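Local coordinates for protein L-isoleucine-4-hydroxylase (Bacillus thuringiensis, PDB 6LNH) that hydroxylates L-isoleucine to (4S)-4-hydroxy-L-isoleucine, using ferrous iron, 2-oxoglutarate and molecular oxygen, with ascorbate as a further cofactor, at residues D114-N119 and L149-Y154. Numbering follows the deposited sequence.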
ATOM      1  N   ASP C 114     -32.342  11.190   5.702  1.00 46.89           N
ATOM      2  CA  ASP C 114     -33.183  10.140   6.272  1.00 43.95           C
ATOM      3  C   ASP C 114     -32.833   8.762   5.716  1.00 42.01           C
ATOM      4  O   ASP C 114     -32.864   7.767   6.450  1.00 37.75           O
ATOM      5  CB  ASP C 114     -34.654  10.460   6.017  1.00 53.05           C
ATOM      6  CG  ASP C 114     -35.188  11.520   6.956  1.00 58.85           C
ATOM      7  OD1 ASP C 114     -34.855  11.475   8.161  1.00 59.84           O
ATOM      8  OD2 ASP C 114     -35.935  12.402   6.486  1.00 68.44           O
ATOM      9  N   SER C 115     -32.500   8.681   4.425  1.00 41.96           N
ATOM     10  CA  SER C 115     -32.178   7.387   3.826  1.00 48.04           C
ATOM     11  C   SER C 115     -30.937   6.761   4.450  1.00 44.60           C
ATOM     12  O   SER C 115     -30.829   5.532   4.518  1.00 43.05           O
ATOM     13  CB  SER C 115     -31.994   7.542   2.317  1.00 50.00           C
ATOM     14  OG  SER C 115     -31.112   8.611   2.026  1.00 51.52           O
ATOM     15  N   PHE C 116     -29.995   7.584   4.911  1.00 41.73           N
ATOM     16  CA  PHE C 116     -28.817   7.074   5.603  1.00 41.84           C
ATOM     17  C   PHE C 116     -29.164   6.633   7.021  1.00 40.91           C
ATOM     18  O   PHE C 116     -28.661   5.608   7.493  1.00 41.98           O
ATOM     19  CB  PHE C 116     -27.712   8.143   5.598  1.00 42.08           C
ATOM     20  CG  PHE C 116     -26.441   7.742   6.326  1.00 42.87           C
ATOM     21  CD1 PHE C 116     -26.382   7.666   7.714  1.00 37.89           C
ATOM     22  CD2 PHE C 116     -25.296   7.450   5.604  1.00 44.48           C
ATOM     23  CE1 PHE C 116     -25.211   7.300   8.359  1.00 39.73           C
ATOM     24  CE2 PHE C 116     -24.121   7.086   6.243  1.00 43.82           C
ATOM     25  CZ  PHE C 116     -24.079   7.012   7.622  1.00 45.30           C
ATOM     26  N   LEU C 117     -30.031   7.380   7.710  1.00 40.54           N
ATOM     27  CA  LEU C 117     -30.333   7.051   9.101  1.00 42.12           C
ATOM     28  C   LEU C 117     -31.189   5.795   9.222  1.00 46.84           C
ATOM     29  O   LEU C 117     -31.054   5.051  10.200  1.00 53.05           O
ATOM     30  CB  LEU C 117     -31.055   8.223   9.771  1.00 44.44           C
ATOM     31  CG  LEU C 117     -30.299   9.508  10.107  1.00 39.21           C
ATOM     32  CD1 LEU C 117     -31.290  10.580  10.535  1.00 44.55           C
ATOM     33  CD2 LEU C 117     -29.276   9.260  11.200  1.00 39.24           C
ATOM     34  N   CYS C 118     -32.066   5.538   8.256  1.00 46.38           N
ATOM     35  CA  CYS C 118     -32.873   4.325   8.271  1.00 55.66           C
ATOM     36  C   CYS C 118     -32.209   3.143   7.573  1.00 53.79           C
ATOM     37  O   CYS C 118     -32.775   2.044   7.586  1.00 59.16           O
ATOM     38  CB  CYS C 118     -34.259   4.596   7.673  1.00 55.48           C
ATOM     39  SG  CYS C 118     -34.280   5.007   5.923  1.00 92.53           S
ATOM     40  N   ASN C 119     -31.050   3.339   6.948  1.00 51.20           N
ATOM     41  CA  ASN C 119     -30.300   2.225   6.388  1.00 47.11           C
ATOM     42  C   ASN C 119     -30.093   1.178   7.480  1.00 45.98           C
ATOM     43  O   ASN C 119     -29.439   1.471   8.492  1.00 46.30           O
ATOM     44  CB  ASN C 119     -28.960   2.709   5.832  1.00 41.77           C
ATOM     45  CG  ASN C 119     -28.103   1.585   5.248  1.00 44.52           C
ATOM     46  OD1 ASN C 119     -28.012   0.486   5.797  1.00 45.71           O
ATOM     47  ND2 ASN C 119     -27.460   1.871   4.123  1.00 39.01           N
ATOM     48  N   LEU C 149     -24.668  11.579  16.022  1.00 36.18           N
ATOM     49  CA  LEU C 149     -24.177  10.920  14.817  1.00 36.93           C
ATOM     50  C   LEU C 149     -23.512  11.966  13.937  1.00 34.21           C
ATOM     51  O   LEU C 149     -24.163  12.926  13.511  1.00 33.91           O
ATOM     52  CB  LEU C 149     -25.311  10.223  14.064  1.00 36.46           C
ATOM     53  CG  LEU C 149     -25.672   8.805  14.516  1.00 40.45           C
ATOM     54  CD1 LEU C 149     -26.473   8.837  15.808  1.00 36.44           C
ATOM     55  CD2 LEU C 149     -26.437   8.079  13.422  1.00 37.06           C
ATOM     56  N   HIS C 150     -22.226  11.776  13.657  1.00 31.96           N
ATOM     57  CA  HIS C 150     -21.463  12.697  12.826  1.00 37.25           C
ATOM     58  C   HIS C 150     -21.002  11.975  11.572  1.00 36.57           C
ATOM     59  O   HIS C 150     -20.219  11.022  11.648  1.00 27.24           O
ATOM     60  CB  HIS C 150     -20.264  13.264  13.585  1.00 36.49           C
ATOM     61  CG  HIS C 150     -20.637  14.147  14.734  1.00 37.78           C
ATOM     62  ND1 HIS C 150     -20.805  15.510  14.604  1.00 37.45           N
ATOM     63  CD2 HIS C 150     -20.867  13.864  16.037  1.00 37.28           C
ATOM     64  CE1 HIS C 150     -21.118  16.027  15.779  1.00 40.44           C
ATOM     65  NE2 HIS C 150     -21.166  15.049  16.664  1.00 41.83           N
ATOM     66  N   GLN C 151     -21.492  12.430  10.425  1.00 35.97           N
ATOM     67  CA  GLN C 151     -21.096  11.924   9.119  1.00 36.17           C
ATOM     68  C   GLN C 151     -20.061  12.898   8.566  1.00 42.24           C
ATOM     69  O   GLN C 151     -20.401  14.028   8.210  1.00 42.07           O
ATOM     70  CB  GLN C 151     -22.324  11.829   8.217  1.00 40.02           C
ATOM     71  CG  GLN C 151     -22.222  10.927   7.010  1.00 42.72           C
ATOM     72  CD  GLN C 151     -23.512  10.938   6.211  1.00 42.09           C
ATOM     73  OE1 GLN C 151     -24.422  11.717   6.500  1.00 38.20           O
ATOM     74  NE2 GLN C 151     -23.594  10.087   5.198  1.00 37.19           N
ATOM     75  N   VAL C 152     -18.805  12.461   8.480  1.00 35.56           N
ATOM     76  CA  VAL C 152     -17.701  13.338   8.106  1.00 39.78           C
ATOM     77  C   VAL C 152     -16.949  12.733   6.934  1.00 36.22           C
ATOM     78  O   VAL C 152     -16.603  11.546   6.950  1.00 39.75           O
ATOM     79  CB  VAL C 152     -16.732  13.580   9.278  1.00 38.44           C
ATOM     80  CG1 VAL C 152     -15.702  14.644   8.901  1.00 46.13           C
ATOM     81  CG2 VAL C 152     -17.492  13.994  10.530  1.00 41.12           C
ATOM     82  N   ARG C 153     -16.705  13.547   5.917  1.00 36.34           N
ATOM     83  CA  ARG C 153     -15.822  13.198   4.812  1.00 39.68           C
ATOM     84  C   ARG C 153     -14.640  14.159   4.851  1.00 44.93           C
ATOM     85  O   ARG C 153     -14.802  15.362   4.623  1.00 40.75           O
ATOM     86  CB  ARG C 153     -16.556  13.287   3.477  1.00 38.62           C
ATOM     87  CG  ARG C 153     -15.682  13.177   2.254  1.00 46.07           C
ATOM     88  CD  ARG C 153     -16.581  12.909   1.067  1.00 52.22           C
ATOM     89  NE  ARG C 153     -16.662  11.485   0.741  1.00 56.39           N
ATOM     90  CZ  ARG C 153     -16.655  11.001  -0.496  1.00 50.66           C
ATOM     91  NH1 ARG C 153     -16.613  11.828  -1.530  1.00 52.65           N
ATOM     92  NH2 ARG C 153     -16.728   9.693  -0.702  1.00 56.44           N
ATOM     93  N   TYR C 154     -13.452  13.635   5.131  1.00 45.08           N
ATOM     94  CA  TYR C 154     -12.248  14.446   5.039  1.00 40.12           C
ATOM     95  C   TYR C 154     -11.772  14.456   3.595  1.00 43.83           C
ATOM     96  O   TYR C 154     -11.749  13.416   2.930  1.00 42.30           O
ATOM     97  CB  TYR C 154     -11.155  13.905   5.961  1.00 39.58           C
ATOM     98  CG  TYR C 154     -11.533  13.978   7.421  1.00 41.53           C
ATOM     99  CD1 TYR C 154     -12.222  12.936   8.025  1.00 39.17           C
ATOM    100  CD2 TYR C 154     -11.227  15.095   8.190  1.00 44.99           C
ATOM    101  CE1 TYR C 154     -12.581  12.994   9.355  1.00 40.47           C
ATOM    102  CE2 TYR C 154     -11.581  15.163   9.525  1.00 47.58           C
ATOM    103  CZ  TYR C 154     -12.260  14.112  10.099  1.00 50.43           C
ATOM    104  OH  TYR C 154     -12.613  14.181  11.426  1.00 51.17           O
TER
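F116, on the single-turn helix 114-117, meets Q151 on strand 145-156, the two side chains approaching from opposite directions and the amide settling over one face of the ring. With CG anti to the backbone N (chi1 178°), the phenyl group extends straight off the helix toward the strand. The amide sits near the rim of that face: Q151 CD stands 3.9 Å above the plane, and the NE2 end tilts down onto the CD2-CE2 side, 3.2 Å from F116 CE2 and equally close to CD2. The two planes are 42° apart, so this is a tilted approach and not a parallel stack. Glutamine suits the place because its extended chain carries the amide clear of the sheet, where the same NE2 that touches the ring also donates a hydrogen bond to D55 OD2; that bond satisfies the buried nitrogen and helps to fix the rotation of the amide. L241 and I122 also border the F116 ring, as befits a large apolar group.

The strand belongs to the antiparallel major sheet of this cupin-type, double-stranded beta-helix dioxygenase, running between strands 236-247 and 68-77. L149 and Q151, two residues apart, project from the same face of the sheet, the one packed by the helices, away from the iron site.

L117 supplies the second touch: its CD2 methyl lies 3.8 Å from CD2 of L149, the two branched chains crossing at a slant. Y75 packs against both leucines and V126 on L149, a setting that suits branched apolar side chains. N119 then N-caps helix 120-134 through OD1.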